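Local coordinates for protein cytochrome P450 (Rhodococcus erythropolis, PDB 3WEC) that hydroxylates the quinoline nitrogen of aurachin alkaloids as a heme-dependent monooxygenase, a step that confers antibiotic activity on them, at residues A97-L102 with V240-A245; G263-T268 with H373-L378; I385-P390 with E403-A408. All coordinates share one frame; numbering follows the deposited sequence.

Contact 1 of 3, residues A97-L102 with V240-A245; sequences ARPFML and VDEIAA. With HEM (protoporphyrin IX containing Fe), chain B.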
loop_
_atom_site.group_PDB
_atom_site.type_symbol
_atom_site.label_atom_id
_atom_site.label_comp_id
_atom_site.label_asym_id
_atom_site.label_seq_id
_atom_site.Cartn_x
_atom_site.Cartn_y
_atom_site.Cartn_z
ATOM N N ALA A 97 -6.574 -0.584 17.716
ATOM C CA ALA A 97 -5.923 -0.423 16.412
ATOM C C ALA A 97 -4.439 -0.067 16.547
ATOM O O ALA A 97 -3.732 0.131 15.542
ATOM C CB ALA A 97 -6.644 0.629 15.580
ATOM N N ARG A 98 -3.977 -0.001 17.789
ATOM C CA ARG A 98 -2.654 0.529 18.116
ATOM C C ARG A 98 -1.465 -0.191 17.442
ATOM O O ARG A 98 -0.655 0.457 16.768
ATOM C CB ARG A 98 -2.454 0.562 19.634
ATOM C CG ARG A 98 -3.001 1.774 20.373
ATOM C CD ARG A 98 -2.544 1.688 21.817
ATOM N NE ARG A 98 -1.109 1.346 21.935
ATOM C CZ ARG A 98 -0.609 0.156 22.307
ATOM N NH1 ARG A 98 -1.409 -0.865 22.612
ATOM N NH2 ARG A 98 0.705 -0.020 22.364
ATOM N N PRO A 99 -1.339 -1.522 17.630
ATOM C CA PRO A 99 -0.150 -2.095 17.014
ATOM C C PRO A 99 -0.221 -2.129 15.474
ATOM O O PRO A 99 0.704 -2.642 14.839
ATOM C CB PRO A 99 -0.065 -3.505 17.633
ATOM C CG PRO A 99 -0.982 -3.478 18.826
ATOM C CD PRO A 99 -2.072 -2.521 18.435
ATOM N N PHE A 100 -1.281 -1.544 14.903
ATOM C CA PHE A 100 -1.400 -1.350 13.454
ATOM C C PHE A 100 -0.888 0.020 12.946
ATOM O O PHE A 100 -1.089 0.377 11.763
ATOM C CB PHE A 100 -2.857 -1.558 12.992
ATOM C CG PHE A 100 -3.362 -2.964 13.159
ATOM C CD1 PHE A 100 -2.490 -4.055 13.123
ATOM C CD2 PHE A 100 -4.727 -3.203 13.324
ATOM C CE1 PHE A 100 -2.971 -5.350 13.274
ATOM C CE2 PHE A 100 -5.216 -4.498 13.463
ATOM C CZ PHE A 100 -4.339 -5.571 13.438
ATOM N N MET A 101 -0.260 0.794 13.843
ATOM C CA MET A 101 0.271 2.126 13.506
ATOM C C MET A 101 -0.817 3.108 13.091
ATOM O O MET A 101 -0.504 4.164 12.537
ATOM C CB MET A 101 1.305 2.044 12.364
ATOM C CG MET A 101 2.417 1.015 12.520
ATOM S SD MET A 101 3.832 1.517 13.498
ATOM C CE MET A 101 4.715 -0.042 13.614
ATOM N N LEU A 102 -2.091 2.742 13.286
ATOM C CA LEU A 102 -3.209 3.694 13.208
ATOM C C LEU A 102 -3.325 4.399 14.546
ATOM O O LEU A 102 -4.317 4.270 15.286
ATOM C CB LEU A 102 -4.526 3.020 12.825
ATOM C CG LEU A 102 -4.617 2.373 11.434
ATOM C CD1 LEU A 102 -6.050 2.493 10.972
ATOM C CD2 LEU A 102 -3.719 3.010 10.387
ATOM N N VAL A 240 3.913 -9.526 23.530
ATOM C CA VAL A 240 3.731 -10.635 22.614
ATOM C C VAL A 240 2.469 -10.427 21.737
ATOM O O VAL A 240 2.447 -10.801 20.550
ATOM C CB VAL A 240 3.761 -11.982 23.384
ATOM C CG1 VAL A 240 3.413 -13.148 22.474
ATOM C CG2 VAL A 240 5.145 -12.209 23.987
ATOM N N ASP A 241 1.429 -9.798 22.277
ATOM C CA ASP A 241 0.324 -9.374 21.407
ATOM C C ASP A 241 0.741 -8.240 20.437
ATOM O O ASP A 241 0.227 -8.175 19.329
ATOM C CB ASP A 241 -0.924 -8.960 22.205
ATOM C CG ASP A 241 -1.393 -10.027 23.174
ATOM O OD1 ASP A 241 -1.719 -9.650 24.319
ATOM O OD2 ASP A 241 -1.456 -11.229 22.804
ATOM N N GLU A 242 1.669 -7.364 20.858
ATOM C CA GLU A 242 2.198 -6.320 19.977
ATOM C C GLU A 242 2.974 -6.946 18.817
ATOM O O GLU A 242 2.775 -6.536 17.669
ATOM C CB GLU A 242 3.030 -5.260 20.756
ATOM C CG GLU A 242 2.211 -4.322 21.648
ATOM C CD GLU A 242 3.051 -3.389 22.551
ATOM O OE1 GLU A 242 4.213 -3.698 22.946
ATOM O OE2 GLU A 242 2.537 -2.303 22.871
ATOM N N ILE A 243 3.766 -7.991 19.101
ATOM C CA ILE A 243 4.589 -8.713 18.117
ATOM C C ILE A 243 3.695 -9.405 17.079
ATOM O O ILE A 243 3.969 -9.354 15.890
ATOM C CB ILE A 243 5.519 -9.792 18.762
ATOM C CG1 ILE A 243 6.629 -9.183 19.603
ATOM C CG2 ILE A 243 6.168 -10.674 17.695
ATOM C CD1 ILE A 243 7.110 -10.074 20.715
ATOM N N ALA A 244 2.614 -10.018 17.526
ATOM C CA ALA A 244 1.711 -10.748 16.628
ATOM C C ALA A 244 0.864 -9.796 15.777
ATOM O O ALA A 244 0.652 -10.038 14.568
ATOM C CB ALA A 244 0.827 -11.661 17.431
ATOM N N ALA A 245 0.380 -8.707 16.387
ATOM C CA ALA A 245 -0.361 -7.703 15.624
ATOM C C ALA A 245 0.462 -6.988 14.523
ATOM O O ALA A 245 -0.038 -6.823 13.400
ATOM C CB ALA A 245 -1.065 -6.720 16.547
HETATM C CHA HEM B . 2.314 3.018 5.699
HETATM C CHB HEM B . 2.314 3.165 0.731
HETATM C CHC HEM B . 4.831 -1.048 0.601
HETATM C CHD HEM B . 4.640 -1.267 5.642
HETATM C C1A HEM B . 2.098 3.331 4.304
HETATM C C2A HEM B . 1.216 4.475 3.900
HETATM C C3A HEM B . 1.244 4.496 2.457
HETATM C C4A HEM B . 2.097 3.357 2.122
HETATM C CMA HEM B . 0.514 5.479 1.512
HETATM C CAA HEM B . 0.433 5.521 4.704
HETATM C CBA HEM B . 1.471 6.632 4.949
HETATM C CGA HEM B . 0.821 7.904 5.527
HETATM O O1A HEM B . -0.267 7.858 6.174
HETATM O O2A HEM B . 1.437 8.999 5.380
HETATM C C1B HEM B . 3.018 1.968 0.279
HETATM C C2B HEM B . 3.299 1.836 -1.148
HETATM C C3B HEM B . 4.004 0.583 -1.147
HETATM C C4B HEM B . 4.065 0.147 0.243
HETATM C CMB HEM B . 2.925 2.682 -2.333
HETATM C CAB HEM B . 4.522 -0.049 -2.389
HETATM C CBB HEM B . 4.345 -1.332 -2.577
HETATM C C1C HEM B . 5.040 -1.459 1.972
HETATM C C2C HEM B . 5.624 -2.753 2.325
HETATM C C3C HEM B . 5.543 -2.788 3.801
HETATM C C4C HEM B . 4.915 -1.560 4.244
HETATM C CMC HEM B . 6.154 -3.762 1.343
HETATM C CAC HEM B . 5.957 -3.875 4.748
HETATM C CBC HEM B . 6.704 -4.889 4.376
HETATM C C1D HEM B . 3.897 -0.095 6.122
HETATM C C2D HEM B . 3.799 0.174 7.554
HETATM C C3D HEM B . 3.085 1.464 7.603
HETATM C C4D HEM B . 2.936 1.798 6.177
HETATM C CMD HEM B . 4.245 -0.721 8.688
HETATM C CAD HEM B . 2.640 2.237 8.812
HETATM C CBD HEM B . 3.723 3.313 9.061
HETATM C CGD HEM B . 3.439 4.164 10.254
HETATM O O1D HEM B . 4.438 4.543 10.929
HETATM O O2D HEM B . 2.232 4.457 10.537
HETATM N NA HEM B . 2.777 2.656 3.204
HETATM N NB HEM B . 3.517 1.018 1.127
HETATM N NC HEM B . 4.661 -0.698 3.118
HETATM N ND HEM B . 3.434 0.892 5.301
HETATM FE FE HEM B . 3.466 0.804 3.204
HETATM O O HOH W 1 1.325 -0.319 2.659
#

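Contact 2 of 3, residues G263-T268 with H373-L378; sequences GNMLIT and HFLREL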
loop_
_atom_site.group_PDB
_atom_site.type_symbol
_atom_site.label_atom_id
_atom_site.label_comp_id
_atom_site.label_asym_id
_atom_site.label_seq_id
_atom_site.Cartn_x
_atom_site.Cartn_y
_atom_site.Cartn_z
ATOM N N GLY A 263 1.157 -4.821 -11.226
ATOM C CA GLY A 263 0.128 -4.775 -12.287
ATOM C C GLY A 263 0.092 -3.455 -13.049
ATOM O O GLY A 263 0.135 -3.441 -14.274
ATOM N N ASN A 264 0.038 -2.360 -12.296
ATOM C CA ASN A 264 0.112 -0.999 -12.819
ATOM C C ASN A 264 1.410 -0.722 -13.594
ATOM O O ASN A 264 1.379 -0.020 -14.572
ATOM C CB ASN A 264 -0.018 -0.004 -11.653
ATOM C CG ASN A 264 -1.432 0.097 -11.125
ATOM O OD1 ASN A 264 -2.425 -0.376 -11.754
ATOM N ND2 ASN A 264 -1.557 0.730 -9.980
ATOM N N MET A 265 2.543 -1.265 -13.133
ATOM C CA MET A 265 3.821 -1.104 -13.847
ATOM C C MET A 265 3.705 -1.687 -15.235
ATOM O O MET A 265 4.055 -1.044 -16.238
ATOM C CB MET A 265 4.970 -1.800 -13.108
ATOM C CG MET A 265 6.316 -1.589 -13.778
ATOM S SD MET A 265 7.629 -2.447 -12.921
ATOM C CE MET A 265 7.994 -1.296 -11.611
ATOM N N LEU A 266 3.186 -2.907 -15.269
ATOM C CA LEU A 266 2.882 -3.637 -16.502
ATOM C C LEU A 266 1.980 -2.851 -17.498
ATOM O O LEU A 266 2.366 -2.597 -18.641
ATOM C CB LEU A 266 2.278 -4.994 -16.115
ATOM C CG LEU A 266 3.155 -6.252 -16.062
ATOM C CD1 LEU A 266 4.655 -6.044 -16.364
ATOM C CD2 LEU A 266 2.963 -7.072 -14.813
ATOM N N ILE A 267 0.802 -2.441 -17.024
ATOM C CA ILE A 267 -0.135 -1.606 -17.780
ATOM C C ILE A 267 0.571 -0.369 -18.327
ATOM O O ILE A 267 0.358 -0.003 -19.453
ATOM C CB ILE A 267 -1.328 -1.162 -16.885
ATOM C CG1 ILE A 267 -2.063 -2.383 -16.306
ATOM C CG2 ILE A 267 -2.277 -0.218 -17.631
ATOM C CD1 ILE A 267 -2.983 -2.100 -15.138
ATOM N N THR A 268 1.397 0.281 -17.502
ATOM C CA THR A 268 2.082 1.532 -17.905
ATOM C C THR A 268 3.183 1.348 -18.974
ATOM O O THR A 268 3.271 2.119 -19.927
ATOM C CB THR A 268 2.617 2.256 -16.649
ATOM O OG1 THR A 268 1.580 2.349 -15.684
ATOM C CG2 THR A 268 3.113 3.662 -16.960
ATOM N N HIS A 373 14.266 -4.848 -8.553
ATOM C CA HIS A 373 14.692 -6.166 -9.044
ATOM C C HIS A 373 13.704 -6.702 -10.035
ATOM O O HIS A 373 14.086 -7.423 -10.963
ATOM C CB HIS A 373 14.790 -7.189 -7.921
ATOM C CG HIS A 373 15.992 -7.043 -7.064
ATOM N ND1 HIS A 373 17.221 -7.330 -7.500
ATOM C CD2 HIS A 373 16.117 -6.664 -5.736
ATOM C CE1 HIS A 373 18.106 -7.124 -6.509
ATOM N NE2 HIS A 373 17.419 -6.714 -5.426
ATOM N N PHE A 374 12.421 -6.411 -9.812
ATOM C CA PHE A 374 11.407 -6.922 -10.729
ATOM C C PHE A 374 11.553 -6.278 -12.100
ATOM O O PHE A 374 11.507 -6.982 -13.104
ATOM C CB PHE A 374 9.995 -6.700 -10.216
ATOM C CG PHE A 374 8.924 -7.196 -11.161
ATOM C CD1 PHE A 374 8.480 -8.500 -11.093
ATOM C CD2 PHE A 374 8.349 -6.345 -12.098
ATOM C CE1 PHE A 374 7.491 -8.965 -11.947
ATOM C CE2 PHE A 374 7.346 -6.801 -12.932
ATOM C CZ PHE A 374 6.939 -8.115 -12.882
ATOM N N LEU A 375 11.700 -4.948 -12.125
ATOM C CA LEU A 375 11.818 -4.202 -13.358
ATOM C C LEU A 375 13.132 -4.597 -14.113
ATOM O O LEU A 375 13.102 -4.810 -15.327
ATOM C CB LEU A 375 11.747 -2.697 -13.068
ATOM C CG LEU A 375 11.337 -1.681 -14.146
ATOM C CD1 LEU A 375 12.089 -0.374 -13.958
ATOM C CD2 LEU A 375 11.468 -2.177 -15.570
ATOM N N ARG A 376 14.239 -4.721 -13.367
ATOM C CA ARG A 376 15.547 -5.097 -13.894
ATOM C C ARG A 376 15.520 -6.460 -14.601
ATOM O O ARG A 376 16.105 -6.614 -15.674
ATOM C CB ARG A 376 16.639 -5.116 -12.817
ATOM C CG ARG A 376 17.976 -5.595 -13.385
ATOM C CD ARG A 376 19.173 -5.529 -12.433
ATOM N NE ARG A 376 19.423 -4.174 -11.960
ATOM C CZ ARG A 376 18.960 -3.686 -10.812
ATOM N NH1 ARG A 376 18.240 -4.445 -9.981
ATOM N NH2 ARG A 376 19.236 -2.437 -10.486
ATOM N N GLU A 377 14.858 -7.439 -13.978
ATOM C CA GLU A 377 14.702 -8.758 -14.593
ATOM C C GLU A 377 13.792 -8.648 -15.821
ATOM O O GLU A 377 14.072 -9.211 -16.880
ATOM C CB GLU A 377 14.126 -9.757 -13.576
ATOM C CG GLU A 377 15.065 -10.166 -12.445
ATOM C CD GLU A 377 16.350 -10.823 -12.949
ATOM O OE1 GLU A 377 17.431 -10.351 -12.522
ATOM O OE2 GLU A 377 16.274 -11.779 -13.779
ATOM N N LEU A 378 12.706 -7.897 -15.648
ATOM C CA LEU A 378 11.726 -7.631 -16.671
ATOM C C LEU A 378 12.334 -7.083 -17.966
ATOM O O LEU A 378 12.058 -7.576 -19.056
ATOM C CB LEU A 378 10.746 -6.587 -16.158
ATOM C CG LEU A 378 9.224 -6.730 -16.333
ATOM C CD1 LEU A 378 8.619 -5.402 -16.795
ATOM C CD2 LEU A 378 8.753 -7.887 -17.206
#

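Contact 3 of 3, residues I385-P390 with E403-A408; sequences IEVAEP and ETLSVA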
loop_
_atom_site.group_PDB
_atom_site.type_symbol
_atom_site.label_atom_id
_atom_site.label_comp_id
_atom_site.label_asym_id
_atom_site.label_seq_id
_atom_site.Cartn_x
_atom_site.Cartn_y
_atom_site.Cartn_z
ATOM N N ILE A 385 6.311 -5.521 -23.680
ATOM C CA ILE A 385 5.185 -6.062 -22.932
ATOM C C ILE A 385 3.924 -5.339 -23.397
ATOM O O ILE A 385 3.928 -4.134 -23.633
ATOM C CB ILE A 385 5.387 -6.049 -21.382
ATOM C CG1 ILE A 385 4.327 -5.225 -20.653
ATOM C CG2 ILE A 385 6.810 -5.681 -20.969
ATOM C CD1 ILE A 385 3.248 -6.092 -20.032
ATOM N N GLU A 386 2.863 -6.100 -23.587
ATOM C CA GLU A 386 1.572 -5.513 -23.908
ATOM C C GLU A 386 0.444 -6.183 -23.131
ATOM O O GLU A 386 0.310 -7.409 -23.130
ATOM C CB GLU A 386 1.318 -5.566 -25.401
ATOM C CG GLU A 386 1.731 -6.881 -26.024
ATOM C CD GLU A 386 2.362 -6.722 -27.397
ATOM O OE1 GLU A 386 1.613 -6.536 -28.378
ATOM O OE2 GLU A 386 3.614 -6.817 -27.491
ATOM N N VAL A 387 -0.367 -5.364 -22.474
ATOM C CA VAL A 387 -1.512 -5.861 -21.726
ATOM C C VAL A 387 -2.799 -5.656 -22.533
ATOM O O VAL A 387 -2.938 -4.661 -23.251
ATOM C CB VAL A 387 -1.595 -5.224 -20.317
ATOM C CG1 VAL A 387 -0.220 -5.207 -19.652
ATOM C CG2 VAL A 387 -2.185 -3.821 -20.369
ATOM N N ALA A 388 -3.727 -6.600 -22.441
ATOM C CA ALA A 388 -4.970 -6.473 -23.182
ATOM C C ALA A 388 -5.875 -5.434 -22.508
ATOM O O ALA A 388 -6.076 -5.474 -21.297
ATOM C CB ALA A 388 -5.666 -7.825 -23.313
ATOM N N GLU A 389 -6.383 -4.502 -23.317
ATOM C CA GLU A 389 -7.284 -3.429 -22.886
ATOM C C GLU A 389 -8.727 -3.834 -23.266
ATOM O O GLU A 389 -8.915 -4.531 -24.278
ATOM C CB GLU A 389 -6.898 -2.116 -23.594
ATOM C CG GLU A 389 -5.430 -1.688 -23.473
ATOM C CD GLU A 389 -5.113 -0.904 -22.200
ATOM O OE1 GLU A 389 -3.959 -0.466 -22.044
ATOM O OE2 GLU A 389 -5.998 -0.700 -21.353
ATOM N N PRO A 390 -9.752 -3.406 -22.475
ATOM C CA PRO A 390 -9.671 -2.553 -21.287
ATOM C C PRO A 390 -9.346 -3.318 -20.022
ATOM O O PRO A 390 -9.523 -4.539 -19.949
ATOM C CB PRO A 390 -11.076 -1.976 -21.169
ATOM C CG PRO A 390 -11.953 -3.030 -21.753
ATOM C CD PRO A 390 -11.158 -3.679 -22.853
ATOM N N GLU A 403 -7.645 -6.322 -11.383
ATOM C CA GLU A 403 -8.185 -7.561 -10.814
ATOM C C GLU A 403 -7.572 -8.786 -11.506
ATOM O O GLU A 403 -7.239 -9.758 -10.848
ATOM C CB GLU A 403 -9.755 -7.562 -10.931
ATOM C CG GLU A 403 -10.478 -8.866 -10.587
ATOM C CD GLU A 403 -11.768 -8.666 -9.792
ATOM O OE1 GLU A 403 -12.872 -8.949 -10.332
ATOM O OE2 GLU A 403 -11.676 -8.240 -8.605
ATOM N N THR A 404 -7.508 -8.722 -12.841
ATOM C CA THR A 404 -6.944 -9.732 -13.745
ATOM C C THR A 404 -6.056 -8.990 -14.766
ATOM O O THR A 404 -6.122 -7.756 -14.873
ATOM C CB THR A 404 -8.011 -10.575 -14.531
ATOM O OG1 THR A 404 -8.707 -9.773 -15.499
ATOM C CG2 THR A 404 -9.004 -11.329 -13.627
ATOM N N LEU A 405 -5.228 -9.715 -15.519
ATOM C CA LEU A 405 -4.327 -9.049 -16.473
ATOM C C LEU A 405 -3.780 -10.064 -17.467
ATOM O O LEU A 405 -3.179 -11.070 -17.063
ATOM C CB LEU A 405 -3.192 -8.323 -15.716
ATOM C CG LEU A 405 -2.421 -7.200 -16.429
ATOM C CD1 LEU A 405 -3.308 -5.994 -16.769
ATOM C CD2 LEU A 405 -1.242 -6.768 -15.571
ATOM N N SER A 406 -4.057 -9.855 -18.755
ATOM C CA SER A 406 -3.462 -10.683 -19.808
ATOM C C SER A 406 -2.314 -9.924 -20.410
ATOM O O SER A 406 -2.498 -8.807 -20.879
ATOM C CB SER A 406 -4.472 -10.997 -20.899
ATOM O OG SER A 406 -5.719 -11.079 -20.263
ATOM N N VAL A 407 -1.126 -10.511 -20.370
ATOM C CA VAL A 407 0.028 -9.824 -20.926
ATOM C C VAL A 407 0.686 -10.672 -21.981
ATOM O O VAL A 407 0.915 -11.869 -21.787
ATOM C CB VAL A 407 1.045 -9.316 -19.859
ATOM C CG1 VAL A 407 0.446 -9.303 -18.456
ATOM C CG2 VAL A 407 2.336 -10.102 -19.875
ATOM N N ALA A 408 0.960 -10.038 -23.107
ATOM C CA ALA A 408 1.808 -10.627 -24.125
ATOM C C ALA A 408 3.196 -10.066 -23.915
ATOM O O ALA A 408 3.384 -8.905 -23.550
ATOM C CB ALA A 408 1.299 -10.317 -25.511
#

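Contact 1 of 3, residues A97-L102 with V240-A245
The Phe100 ring and the Arg98 guanidinium both turn an edge to helix residues 240-245. At the ring edge, near the ring plane, sits the backbone oxygen of Ala245, 3.3 Å from Phe100 CE1, so the positive rim of the ring faces a carbonyl oxygen. At the guanidinium edge lies Glu242 OE2, the acceptor of a salt bridge from Arg98 NH2 at 3.0 Å. The oxygen is only 4° out of the guanidinium plane. The carboxylate plane, by contrast, is turned 49° against it, and one N-H...O bond joins the two groups. Between the flat groups the backbones come closest at Pro99 and Glu242, whose CA atoms are 5.7 Å apart. The proline ring then packs on Ala245, one turn on, with Pro99 CB 3.5 Å from Ala245 CB.

In the P450 fold this joins the loop leading into the C helix (107-121), part of the B-C region, to the start of the long I-helix, 240-271. The loop residues belong to the active site: Phe100 and Leu102 line the pocket of the bound aurachin intermediate, the Phe100 side chain itself staying about 6 Å from the ligand, and Met101 CB lies 3.2 Å from heme propionate atom O2D. Phe100 CG stands anti to the carbonyl carbon (chi1 -66°), which places the ring beside Ala245 and the next helix turn, at Leu248 and Leu249.

Glu242 has further partners outside the contact. Two arginines around this buried carboxylate, Arg98 and Arg110, would probably stabilise its negative charge. While OE2 takes Arg98, OE1 forms a salt bridge with Arg110 of helix 107-121 and accepts a hydrogen bond from Ser239 N.

Contact 2 of 3, residues G263-T268 with H373-L378
Met265, Leu266 and Phe374 carry most of this apolar contact, in which the I-helix (240-271) packs on the L helix (364-381) of the P450 fold. The short segments run roughly the same way, with 37° between their N-to-C directions, and their axes stay 11.9 Å apart at closest approach. At that separation it is long side chains that bridge the gap; no hydrogen bond crosses it.

Met265 gives up the largest area. Its chain is fully extended as far as SD (chi1 -177°, with chi2 likewise anti), which carries the sulfur straight out to the other helix before the methyl bends aside at chi3. There SD meets two residues: the edge of the Phe374 ring, 79° off the ring normal and 5.3 Å from the ring centroid, and Leu375 CG. The first is a Met-aromatic contact made at the rim rather than over a face, the two side chains lying alongside with their directions reversed. Leu375 instead lies across the methionine.

Leu266, one residue on, touches the same ring edge near CE2 through its CD1. Thus both partners of Phe374 in the I-helix segment lie near the ring plane, while Val139 of helix 128-141 also packs on this phenylalanine. Every touching residue is buried, and Val293 of helix 286-296 adds a further neighbour for Met265, placing the contact within the helical core. One turn along the L helix from Phe374, the Leu378 branch approaches Leu266 at a slant, methyl to methyl, with Leu266 CD1 4.0 Å from Leu378 CD1.

Contact 3 of 3, residues I385-P390 with E403-A408
Strands 385-387 and 407-408 pair antiparallel but markedly splayed, the end-to-end directions of the touching parts 126° apart, with Glu386 and Ala408 a hydrogen-bonded pair (Glu386 N to Ala408 O 2.9 Å, Ala408 N to Glu386 O 2.7 Å), Val387 and Val407 a non-hydrogen-bonded pair, and Ala388 N to Ser406 O (3.0 Å) continuing the pairing beyond the strand end.

On the face bearing Val387 and Val407, the more buried one, Ile385 CD1 reaches Val407 CB at 3.9 Å, and Val387 CB meets Leu405 CD1 at 4.0 Å. The strands belong to a two-stranded sheet, 384-387 with 407-410, near the C-terminus of the P450 chain; its first strand follows directly on helix 364-381, and a long loop separates it from the second. Leu266 of helix 240-271 touches both Ile385 and Leu405, while Ala148 packs on Val407.

The other face carries Glu386 and Ala408, both exposed. Glu386 CG stands between its own backbone N and carbonyl carbon (chi1 42°), and from there it presses on Ala408 CB at 3.5 Å.

Overall arrangement
Along the chain the three contacts come in series, contact 1 closing before contact 2 opens and contact 2 before contact 3. Contacts 1 and 2 both use helix 240-271, one near its start and the other near its end, with centres about 32 Å apart on opposite sides of the chain's centre. Contact 3 lies on the same side as contact 2, about 13 Å away between centres, and the two touch: Leu405 and Ile385 pack on residues 263-268, and helix 364-381 leads directly into strand 384-387. The long helix thus connects the loop lining the heme and substrate pocket with a region away from the annotated sites, though the Met265 side chain is about 10 Å from the heme.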